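Local coordinates for protein Abbfa_003403 (Acinetobacter baumannii, PDB 4ZXH) that works as a four-domain nonribosomal peptide synthetase, whose condensation, adenylation, carrier and thioesterase domains probably build and release a peptide product, at residues Gln80-Leu85 with His1007-Val1012; Ile29-Pro34 with Asp120-Pro125; Lys1013-Leu1018 with Ala1029-Tyr1034. All coordinates share one frame; numbering follows the deposited sequence.

Contact 1 of 3, residues Gln80-Leu85 with His1007-Val1012; sequences QGIEQL and HSLLAV. With PNS (4'-phosphopantetheine), chain B.
Ile82 meets Leu1009 and Val1012 where the peptidyl carrier domain docks on the condensation domain: the start of strand 81-87 meets the first turns of helix 1008-1022, the carrier helix that starts at the phosphopantetheine-bearing serine. The more enclosed part is Ile82 against Val1012, both buried and both touched by Trp27 of helix 21-32. Here Ile82 CG1 lies 4.1 Å from Val1012 CG1, the two side chains crossing at about a right angle. With chi2 extended (161°), the isoleucine carries CD1 onward past Leu1009: Ile82 CD1 meets Leu1009 CD1 at 4.0 Å as the two side chains run by each other in opposite directions. Leu1009 is partly exposed, so its side of the contact is the more open one. Farther from the strand, partly exposed His1007 holds the N-cap position, its CB 3.6 Å from O25 of the 4'-phosphopantetheine. The helix start would probably favour the negative phosphate beside it. Ser1008 OG is bonded covalently to P24 of the 4'-phosphopantetheine (1.6 Å), and Ser1008 N donates to O25 of the same group at 2.7 Å with an N-H...O angle of 148°.

Contact 2 of 3, residues Ile29-Pro34 with Asp120-Pro125; sequences IQRLEP and DLTQPP. With PNS (4'-phosphopantetheine), chain B.
Gln30, on the last turn of helix 21-32, presses its aliphatic part against Leu121 in the loop before strand 127-135. Gln30 CB lies 3.8 Å from Leu121 CD1. Gln30 CG, placed anti to the backbone N (chi1 -160°), stays on the same leucine, 4.1 Å from Leu121 CG, and the two side chains cross at about a right angle. Beyond CG the chain bends at chi2, which takes the amide off the leucine and into polar company. Gln30 OE1 accepts from His146 NE2, while Gln30 NE2 reaches two carbonyls: Cys36 O, and, weakly, Pro34 O at 3.2 Å with an N-H...O angle of 125°. His146 and Cys36 hold the amide of this buried residue, with Pro34 O a weak third partner. One residue along, the bent Arg31 side chain crosses Thr122, bringing NH1 near CG2 obliquely to the guanidinium plane. Thr122 is itself held by Asp120, whose OD1 takes two hydrogen bonds from one face of the carboxylate: Thr122 N at 3.1 Å and Thr122 OG1 at 2.9 Å. The opposite charges of Arg31 NH1 and Asp120 OD1 stay 5.3 Å apart. On the pantetheine side, Ile29 CD1 approaches PNS N36 to 3.8 Å. The loop combines an Asx turn with a type I turn from Asp120 to Gln123; the helix end it abuts lines part of the pantetheine pocket, and Gln30 bonds His146, the first histidine of the HHxxxD motif that marks the active site in condensation domains.

Contact 3 of 3, residues Lys1013-Leu1018 with Ala1029-Tyr1034; sequences KLVNHL and ALLAQY
Leu1031 projects from the short helix 1028-1033 between Leu1014 and Val1015 of helix 1008-1022, and the contact across the two segments is entirely apolar. Its CG swings away from the backbone N (chi1 174°), which sends both methyls toward the neighbouring helix. Leu1031 CD2 comes 3.6 Å from Leu1014 CD2, and Leu1031 CD1 is next at 4.1 Å from that methyl, so one methyl of Leu1014 faces the whole fork; the two leucines cross at about a right angle. Nearer the backbone, Leu1031 CB meets Val1015 CG2 at 4.0 Å, and here the side chains run past each other in opposite directions. All three residues are buried, and the nearest CA atoms are those of Val1015 and Leu1031, 7.5 Å apart. These helices belong to the four-helix bundle of a peptidyl carrier domain. Helix 977-990 adds Thr985 and Phe986 against Leu1014, while Leu1018 touches Leu982 of that helix and Leu1040 of helix 1037-1046. Polar bonding runs along each helix rather than between them. In helix 1008-1022, Leu1018 N donates to Leu1014 O at 2.9 Å, and Asn1016 ND2 turns back to Val1012 O. At the start of the shorter helix, Leu1030 N donates to Ser1027 OG, and the final turn closes with Tyr1034 N donating to Leu1030 O at 2.8 Å, just where Tyr1034 leaves helical backbone angles.

In the fold
Along the chain, the segments of contacts 1 and 2 alternate, so 29-34 and 80-85 come before 120-125 and 1007-1012; contact 3 follows both. Contacts 1 and 3 share helix 1008-1022, with centres 11 Å apart, and Ala1011 CB touches Leu1031 CD2 (3.7 Å) between them. Lys1013 NZ also comes near Gln80 O, in a poorly ordered residue. Contacts 1 and 2, centres 13 Å apart, do not touch but both reach the phosphopantetheine. Contact 2 meets contact 3 where Leu32 O approaches Ala1029 CB. Two carrier helices thus sit against condensation-domain elements, consistent with a carrier docked to deliver its pantetheine arm into the condensation domain.

Contact 1 of 3, residues Gln80-Leu85 with His1007-Val1012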
loop_
_atom_site.group_PDB
_atom_site.type_symbol
_atom_site.label_atom_id
_atom_site.label_comp_id
_atom_site.label_asym_id
_atom_site.label_seq_id
_atom_site.Cartn_x
_atom_site.Cartn_y
_atom_site.Cartn_z
ATOM N N GLN A 80 -6.993 -28.968 11.288
ATOM C CA GLN A 80 -6.059 -29.134 12.399
ATOM C C GLN A 80 -4.635 -28.724 11.978
ATOM O O GLN A 80 -3.680 -28.884 12.742
ATOM C CB GLN A 80 -6.082 -30.583 12.904
ATOM N N GLY A 81 -4.506 -28.199 10.755
ATOM C CA GLY A 81 -3.239 -27.670 10.265
ATOM C C GLY A 81 -2.694 -28.221 8.948
ATOM O O GLY A 81 -3.436 -28.548 8.017
ATOM N N ILE A 82 -1.371 -28.319 8.875
ATOM C CA ILE A 82 -0.688 -28.745 7.664
ATOM C C ILE A 82 0.070 -30.045 7.897
ATOM O O ILE A 82 0.729 -30.213 8.923
ATOM C CB ILE A 82 0.271 -27.657 7.189
ATOM C CG1 ILE A 82 -0.476 -26.320 7.130
ATOM C CG2 ILE A 82 0.857 -27.991 5.815
ATOM C CD1 ILE A 82 0.433 -25.078 7.127
ATOM N N GLU A 83 -0.036 -30.974 6.950
ATOM C CA GLU A 83 0.625 -32.277 7.068
ATOM C C GLU A 83 1.634 -32.540 5.938
ATOM O O GLU A 83 1.588 -31.900 4.891
ATOM C CB GLU A 83 -0.420 -33.397 7.089
ATOM C CG GLU A 83 -1.104 -33.624 8.432
ATOM C CD GLU A 83 -2.111 -34.774 8.394
ATOM O OE1 GLU A 83 -2.775 -34.933 7.346
ATOM O OE2 GLU A 83 -2.221 -35.529 9.397
ATOM N N GLN A 84 2.553 -33.469 6.178
ATOM C CA GLN A 84 3.360 -34.100 5.124
ATOM C C GLN A 84 2.899 -35.531 4.959
ATOM O O GLN A 84 2.870 -36.295 5.931
ATOM C CB GLN A 84 4.849 -34.123 5.472
ATOM C CG GLN A 84 5.561 -32.822 5.350
ATOM C CD GLN A 84 7.029 -32.947 5.692
ATOM O OE1 GLN A 84 7.887 -32.697 4.854
ATOM N NE2 GLN A 84 7.325 -33.322 6.934
ATOM N N LEU A 85 2.552 -35.917 3.743
ATOM C CA LEU A 85 2.228 -37.313 3.487
ATOM C C LEU A 85 3.348 -37.977 2.671
ATOM O O LEU A 85 3.798 -37.427 1.660
ATOM C CB LEU A 85 0.900 -37.426 2.746
ATOM C CG LEU A 85 -0.344 -36.700 3.261
ATOM C CD1 LEU A 85 -1.553 -37.095 2.427
ATOM C CD2 LEU A 85 -0.596 -36.965 4.748
ATOM N N HIS A 1007 -2.182 -15.194 13.601
ATOM C CA HIS A 1007 -0.974 -15.246 12.787
ATOM C C HIS A 1007 -1.109 -16.280 11.685
ATOM O O HIS A 1007 -2.102 -16.998 11.596
ATOM C CB HIS A 1007 0.243 -15.564 13.644
ATOM C CG HIS A 1007 0.078 -16.801 14.464
ATOM N ND1 HIS A 1007 0.225 -18.068 13.938
ATOM C CD2 HIS A 1007 -0.253 -16.969 15.765
ATOM C CE1 HIS A 1007 0.010 -18.962 14.886
ATOM N NE2 HIS A 1007 -0.278 -18.321 16.004
ATOM N N SER A 1008 -0.075 -16.371 10.867
ATOM C CA SER A 1008 -0.138 -17.134 9.635
ATOM C C SER A 1008 -0.614 -18.599 9.755
ATOM O O SER A 1008 -1.527 -18.977 9.035
ATOM C CB SER A 1008 1.222 -17.034 8.955
ATOM O OG SER A 1008 1.317 -15.729 8.384
ATOM N N LEU A 1009 -0.061 -19.410 10.652
ATOM C CA LEU A 1009 -0.592 -20.773 10.811
ATOM C C LEU A 1009 -2.080 -20.753 11.212
ATOM O O LEU A 1009 -2.886 -21.486 10.627
ATOM C CB LEU A 1009 0.212 -21.569 11.839
ATOM C CG LEU A 1009 -0.244 -23.009 12.099
ATOM C CD1 LEU A 1009 -0.526 -23.722 10.779
ATOM C CD2 LEU A 1009 0.766 -23.802 12.924
ATOM N N LEU A 1010 -2.451 -19.917 12.182
ATOM C CA LEU A 1010 -3.865 -19.797 12.579
ATOM C C LEU A 1010 -4.785 -19.477 11.407
ATOM O O LEU A 1010 -5.865 -20.044 11.297
ATOM C CB LEU A 1010 -4.066 -18.717 13.644
ATOM C CG LEU A 1010 -3.775 -19.084 15.093
ATOM C CD1 LEU A 1010 -4.492 -18.111 16.003
ATOM C CD2 LEU A 1010 -4.211 -20.483 15.372
ATOM N N ALA A 1011 -4.354 -18.561 10.542
ATOM C CA ALA A 1011 -5.120 -18.207 9.353
ATOM C C ALA A 1011 -5.389 -19.420 8.462
ATOM O O ALA A 1011 -6.462 -19.521 7.869
ATOM C CB ALA A 1011 -4.406 -17.146 8.568
ATOM N N VAL A 1012 -4.427 -20.336 8.363
ATOM C CA VAL A 1012 -4.646 -21.549 7.585
ATOM C C VAL A 1012 -5.709 -22.413 8.252
ATOM O O VAL A 1012 -6.587 -22.943 7.587
ATOM C CB VAL A 1012 -3.360 -22.365 7.404
ATOM C CG1 VAL A 1012 -3.704 -23.757 6.956
ATOM C CG2 VAL A 1012 -2.423 -21.689 6.398
HETATM O O23 PNS B . 2.168 -13.330 8.469
HETATM P P24 PNS B . 2.296 -14.681 9.122
HETATM O O25 PNS B . 2.103 -14.778 10.611
HETATM O O27 PNS B . 3.796 -15.170 8.784
HETATM C C28 PNS B . 4.251 -15.228 7.436
HETATM C C29 PNS B . 5.665 -15.781 7.419
HETATM C C30 PNS B . 5.582 -17.150 8.098
HETATM C C31 PNS B . 6.585 -14.841 8.199
HETATM C C32 PNS B . 6.162 -15.869 5.969
HETATM O O33 PNS B . 5.820 -14.630 5.325
HETATM C C34 PNS B . 7.654 -16.142 5.924
HETATM O O35 PNS B . 8.147 -17.166 6.394
HETATM N N36 PNS B . 8.440 -15.244 5.346
HETATM C C37 PNS B . 9.881 -15.414 5.256
HETATM C C38 PNS B . 10.254 -15.414 3.774
HETATM C C39 PNS B . 11.435 -16.309 3.554
HETATM O O40 PNS B . 11.556 -17.351 4.182
HETATM N N41 PNS B . 12.288 -15.860 2.645
HETATM C C42 PNS B . 13.513 -16.475 2.194
HETATM C C43 PNS B . 14.167 -15.337 1.438
HETATM S S44 PNS B . 15.352 -14.562 2.547
#

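Contact 2 of 3, residues Ile29-Pro34 with Asp120-Pro125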
loop_
_atom_site.group_PDB
_atom_site.type_symbol
_atom_site.label_atom_id
_atom_site.label_comp_id
_atom_site.label_asym_id
_atom_site.label_seq_id
_atom_site.Cartn_x
_atom_site.Cartn_y
_atom_site.Cartn_z
ATOM N N ILE A 29 3.403 -19.004 1.998
ATOM C CA ILE A 29 3.549 -18.038 0.918
ATOM C C ILE A 29 3.005 -18.614 -0.396
ATOM O O ILE A 29 2.324 -17.912 -1.149
ATOM C CB ILE A 29 5.024 -17.591 0.775
ATOM C CG1 ILE A 29 5.444 -16.852 2.044
ATOM C CG2 ILE A 29 5.211 -16.678 -0.424
ATOM C CD1 ILE A 29 6.859 -16.392 2.072
ATOM N N GLN A 30 3.251 -19.898 -0.649
ATOM C CA GLN A 30 2.735 -20.536 -1.863
ATOM C C GLN A 30 1.209 -20.658 -1.893
ATOM O O GLN A 30 0.619 -20.549 -2.970
ATOM C CB GLN A 30 3.349 -21.920 -2.063
ATOM C CG GLN A 30 3.241 -22.423 -3.503
ATOM C CD GLN A 30 4.021 -21.544 -4.471
ATOM O OE1 GLN A 30 5.227 -21.399 -4.348
ATOM N NE2 GLN A 30 3.334 -20.958 -5.435
ATOM N N ARG A 31 0.569 -20.899 -0.747
ATOM C CA ARG A 31 -0.906 -20.846 -0.691
ATOM C C ARG A 31 -1.396 -19.420 -0.872
ATOM O O ARG A 31 -2.405 -19.172 -1.523
ATOM C CB ARG A 31 -1.463 -21.405 0.627
ATOM C CG ARG A 31 -1.589 -22.900 0.635
ATOM C CD ARG A 31 -2.506 -23.378 -0.478
ATOM N NE ARG A 31 -3.851 -23.637 0.016
ATOM C CZ ARG A 31 -4.251 -24.823 0.461
ATOM N NH1 ARG A 31 -3.400 -25.833 0.447
ATOM N NH2 ARG A 31 -5.486 -25.005 0.911
ATOM N N LEU A 32 -0.679 -18.486 -0.273
ATOM C CA LEU A 32 -1.091 -17.099 -0.284
ATOM C C LEU A 32 -1.099 -16.550 -1.710
ATOM O O LEU A 32 -2.021 -15.847 -2.109
ATOM C CB LEU A 32 -0.168 -16.288 0.602
ATOM C CG LEU A 32 -0.649 -14.913 1.003
ATOM C CD1 LEU A 32 -1.943 -15.045 1.805
ATOM C CD2 LEU A 32 0.448 -14.263 1.815
ATOM N N GLU A 33 -0.080 -16.894 -2.487
ATOM C CA GLU A 33 -0.025 -16.457 -3.878
ATOM C C GLU A 33 0.277 -17.654 -4.786
ATOM O O GLU A 33 1.433 -17.979 -5.014
ATOM C CB GLU A 33 1.026 -15.345 -4.040
ATOM C CG GLU A 33 1.168 -14.835 -5.447
ATOM C CD GLU A 33 -0.172 -14.658 -6.127
ATOM O OE1 GLU A 33 -0.959 -13.775 -5.701
ATOM O OE2 GLU A 33 -0.451 -15.443 -7.064
ATOM N N PRO A 34 -0.769 -18.335 -5.286
ATOM C CA PRO A 34 -0.536 -19.615 -5.965
ATOM C C PRO A 34 0.298 -19.538 -7.237
ATOM O O PRO A 34 0.911 -20.547 -7.560
ATOM C CB PRO A 34 -1.951 -20.096 -6.270
ATOM C CG PRO A 34 -2.761 -19.527 -5.171
ATOM C CD PRO A 34 -2.196 -18.147 -4.975
ATOM N N ASP A 120 1.504 -26.897 -6.904
ATOM C CA ASP A 120 0.472 -27.055 -5.890
ATOM C C ASP A 120 1.030 -27.992 -4.827
ATOM O O ASP A 120 1.169 -29.200 -5.056
ATOM C CB ASP A 120 -0.803 -27.622 -6.508
ATOM C CG ASP A 120 -1.963 -27.718 -5.516
ATOM O OD1 ASP A 120 -1.749 -27.669 -4.275
ATOM O OD2 ASP A 120 -3.111 -27.833 -6.001
ATOM N N LEU A 121 1.363 -27.450 -3.667
ATOM C CA LEU A 121 2.103 -28.239 -2.698
ATOM C C LEU A 121 1.255 -29.359 -2.104
ATOM O O LEU A 121 1.774 -30.241 -1.434
ATOM C CB LEU A 121 2.651 -27.339 -1.590
ATOM C CG LEU A 121 3.639 -26.266 -2.052
ATOM C CD1 LEU A 121 4.168 -25.484 -0.871
ATOM C CD2 LEU A 121 4.770 -26.879 -2.849
ATOM N N THR A 122 -0.045 -29.342 -2.360
ATOM C CA THR A 122 -0.924 -30.372 -1.807
ATOM C C THR A 122 -1.026 -31.620 -2.695
ATOM O O THR A 122 -1.574 -32.653 -2.287
ATOM C CB THR A 122 -2.323 -29.821 -1.578
ATOM O OG1 THR A 122 -3.029 -29.798 -2.818
ATOM C CG2 THR A 122 -2.234 -28.409 -1.046
ATOM N N GLN A 123 -0.474 -31.521 -3.898
ATOM C CA GLN A 123 -0.543 -32.590 -4.881
ATOM C C GLN A 123 0.879 -32.980 -5.320
ATOM O O GLN A 123 1.612 -32.140 -5.852
ATOM C CB GLN A 123 -1.389 -32.134 -6.085
ATOM C CG GLN A 123 -2.252 -33.222 -6.748
ATOM C CD GLN A 123 -3.209 -33.923 -5.781
ATOM O OE1 GLN A 123 -3.372 -35.146 -5.825
ATOM N NE2 GLN A 123 -3.864 -33.143 -4.919
ATOM N N PRO A 124 1.275 -34.250 -5.098
ATOM C CA PRO A 124 2.619 -34.742 -5.429
ATOM C C PRO A 124 2.754 -34.988 -6.912
ATOM O O PRO A 124 1.746 -35.270 -7.542
ATOM C CB PRO A 124 2.708 -36.053 -4.659
ATOM C CG PRO A 124 1.321 -36.544 -4.643
ATOM C CD PRO A 124 0.423 -35.335 -4.586
ATOM N N PRO A 125 3.977 -34.920 -7.459
ATOM C CA PRO A 125 5.234 -34.659 -6.740
ATOM C C PRO A 125 5.514 -33.172 -6.579
ATOM O O PRO A 125 4.913 -32.390 -7.307
ATOM C CB PRO A 125 6.288 -35.321 -7.635
ATOM C CG PRO A 125 5.693 -35.261 -9.016
ATOM C CD PRO A 125 4.203 -35.295 -8.870
HETATM O O23 PNS B . 2.168 -13.330 8.469
HETATM P P24 PNS B . 2.296 -14.681 9.122
HETATM O O25 PNS B . 2.103 -14.778 10.611
HETATM O O27 PNS B . 3.796 -15.170 8.784
HETATM C C28 PNS B . 4.251 -15.228 7.436
HETATM C C29 PNS B . 5.665 -15.781 7.419
HETATM C C30 PNS B . 5.582 -17.150 8.098
HETATM C C31 PNS B . 6.585 -14.841 8.199
HETATM C C32 PNS B . 6.162 -15.869 5.969
HETATM O O33 PNS B . 5.820 -14.630 5.325
HETATM C C34 PNS B . 7.654 -16.142 5.924
HETATM O O35 PNS B . 8.147 -17.166 6.394
HETATM N N36 PNS B . 8.440 -15.244 5.346
HETATM C C37 PNS B . 9.881 -15.414 5.256
HETATM C C38 PNS B . 10.254 -15.414 3.774
HETATM C C39 PNS B . 11.435 -16.309 3.554
HETATM O O40 PNS B . 11.556 -17.351 4.182
HETATM N N41 PNS B . 12.288 -15.860 2.645
HETATM C C42 PNS B . 13.513 -16.475 2.194
HETATM C C43 PNS B . 14.167 -15.337 1.438
HETATM S S44 PNS B . 15.352 -14.562 2.547
#

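Contact 3 of 3, residues Lys1013-Leu1018 with Ala1029-Tyr1034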
loop_
_atom_site.group_PDB
_atom_site.type_symbol
_atom_site.label_atom_id
_atom_site.label_comp_id
_atom_site.label_asym_id
_atom_site.label_seq_id
_atom_site.Cartn_x
_atom_site.Cartn_y
_atom_site.Cartn_z
ATOM N N LYS A 1013 -5.644 -22.521 9.577
ATOM C CA LYS A 1013 -6.626 -23.295 10.317
ATOM C C LYS A 1013 -8.000 -22.671 10.177
ATOM O O LYS A 1013 -8.980 -23.362 9.917
ATOM C CB LYS A 1013 -6.240 -23.403 11.795
ATOM C CG LYS A 1013 -4.954 -24.212 12.043
ATOM C CD LYS A 1013 -4.676 -24.360 13.542
ATOM C CE LYS A 1013 -3.230 -24.780 13.844
ATOM N NZ LYS A 1013 -2.914 -26.176 13.461
ATOM N N LEU A 1014 -8.067 -21.355 10.349
ATOM C CA LEU A 1014 -9.323 -20.630 10.238
ATOM C C LEU A 1014 -10.019 -20.876 8.898
ATOM O O LEU A 1014 -11.187 -21.255 8.844
ATOM C CB LEU A 1014 -9.079 -19.141 10.433
ATOM C CG LEU A 1014 -10.288 -18.239 10.152
ATOM C CD1 LEU A 1014 -11.437 -18.690 10.979
ATOM C CD2 LEU A 1014 -9.996 -16.810 10.501
ATOM N N VAL A 1015 -9.290 -20.661 7.814
ATOM C CA VAL A 1015 -9.859 -20.781 6.489
ATOM C C VAL A 1015 -10.350 -22.188 6.214
ATOM O O VAL A 1015 -11.398 -22.382 5.594
ATOM C CB VAL A 1015 -8.849 -20.372 5.427
ATOM C CG1 VAL A 1015 -9.253 -20.923 4.070
ATOM C CG2 VAL A 1015 -8.740 -18.839 5.382
ATOM N N ASN A 1016 -9.620 -23.180 6.698
ATOM C CA ASN A 1016 -10.021 -24.556 6.439
ATOM C C ASN A 1016 -11.295 -24.913 7.200
ATOM O O ASN A 1016 -12.106 -25.714 6.733
ATOM C CB ASN A 1016 -8.877 -25.514 6.768
ATOM C CG ASN A 1016 -7.890 -25.651 5.611
ATOM O OD1 ASN A 1016 -8.135 -26.407 4.668
ATOM N ND2 ASN A 1016 -6.790 -24.899 5.663
ATOM N N HIS A 1017 -11.487 -24.285 8.352
ATOM C CA HIS A 1017 -12.733 -24.421 9.092
ATOM C C HIS A 1017 -13.882 -23.712 8.368
ATOM O O HIS A 1017 -14.952 -24.286 8.188
ATOM C CB HIS A 1017 -12.585 -23.866 10.503
ATOM C CG HIS A 1017 -13.838 -23.963 11.307
ATOM N ND1 HIS A 1017 -14.625 -22.867 11.595
ATOM C CD2 HIS A 1017 -14.457 -25.031 11.860
ATOM C CE1 HIS A 1017 -15.671 -23.254 12.305
ATOM N NE2 HIS A 1017 -15.593 -24.562 12.475
ATOM N N LEU A 1018 -13.658 -22.466 7.949
ATOM C CA LEU A 1018 -14.688 -21.701 7.240
ATOM C C LEU A 1018 -15.157 -22.384 5.947
ATOM O O LEU A 1018 -16.333 -22.280 5.596
ATOM C CB LEU A 1018 -14.184 -20.294 6.928
ATOM C CG LEU A 1018 -14.104 -19.422 8.172
ATOM C CD1 LEU A 1018 -13.586 -18.028 7.840
ATOM C CD2 LEU A 1018 -15.475 -19.368 8.865
ATOM N N ALA A 1029 -5.576 -15.881 1.125
ATOM C CA ALA A 1029 -5.447 -14.595 0.459
ATOM C C ALA A 1029 -6.668 -13.726 0.740
ATOM O O ALA A 1029 -6.530 -12.528 1.010
ATOM C CB ALA A 1029 -5.243 -14.772 -1.033
ATOM N N LEU A 1030 -7.855 -14.330 0.677
ATOM C CA LEU A 1030 -9.098 -13.623 0.998
ATOM C C LEU A 1030 -9.121 -13.179 2.452
ATOM O O LEU A 1030 -9.581 -12.079 2.760
ATOM C CB LEU A 1030 -10.320 -14.491 0.703
ATOM C CG LEU A 1030 -10.658 -14.492 -0.786
ATOM C CD1 LEU A 1030 -11.725 -15.528 -1.172
ATOM C CD2 LEU A 1030 -11.094 -13.094 -1.171
ATOM N N LEU A 1031 -8.607 -14.016 3.348
ATOM C CA LEU A 1031 -8.580 -13.636 4.760
ATOM C C LEU A 1031 -7.568 -12.525 5.034
ATOM O O LEU A 1031 -7.770 -11.674 5.897
ATOM C CB LEU A 1031 -8.268 -14.842 5.642
ATOM C CG LEU A 1031 -8.088 -14.516 7.120
ATOM C CD1 LEU A 1031 -9.350 -13.927 7.674
ATOM C CD2 LEU A 1031 -7.715 -15.767 7.878
ATOM N N ALA A 1032 -6.467 -12.533 4.302
ATOM C CA ALA A 1032 -5.427 -11.532 4.524
ATOM C C ALA A 1032 -5.882 -10.164 4.144
ATOM O O ALA A 1032 -5.435 -9.144 4.668
ATOM C CB ALA A 1032 -4.203 -11.893 3.757
ATOM N N GLN A 1033 -6.864 -10.148 3.287
ATOM C CA GLN A 1033 -7.217 -8.904 2.708
ATOM C C GLN A 1033 -8.598 -8.439 3.170
ATOM O O GLN A 1033 -8.872 -7.238 3.301
ATOM C CB GLN A 1033 -7.045 -9.112 1.224
ATOM C CG GLN A 1033 -7.596 -8.117 0.193
ATOM C CD GLN A 1033 -7.264 -6.629 0.539
ATOM O OE1 GLN A 1033 -8.021 -6.095 1.277
ATOM N NE2 GLN A 1033 -6.001 -6.083 0.239
ATOM N N TYR A 1034 -9.416 -9.416 3.541
ATOM C CA TYR A 1034 -10.630 -9.177 4.294
ATOM C C TYR A 1034 -10.525 -9.759 5.717
ATOM O O TYR A 1034 -11.126 -10.781 6.015
ATOM C CB TYR A 1034 -11.839 -9.763 3.545
ATOM C CG TYR A 1034 -11.925 -9.232 2.139
ATOM C CD1 TYR A 1034 -12.485 -7.985 1.867
ATOM C CD2 TYR A 1034 -11.400 -9.956 1.084
ATOM C CE1 TYR A 1034 -12.541 -7.491 0.571
ATOM C CE2 TYR A 1034 -11.447 -9.468 -0.212
ATOM C CZ TYR A 1034 -12.022 -8.228 -0.458
ATOM O OH TYR A 1034 -12.078 -7.703 -1.729
#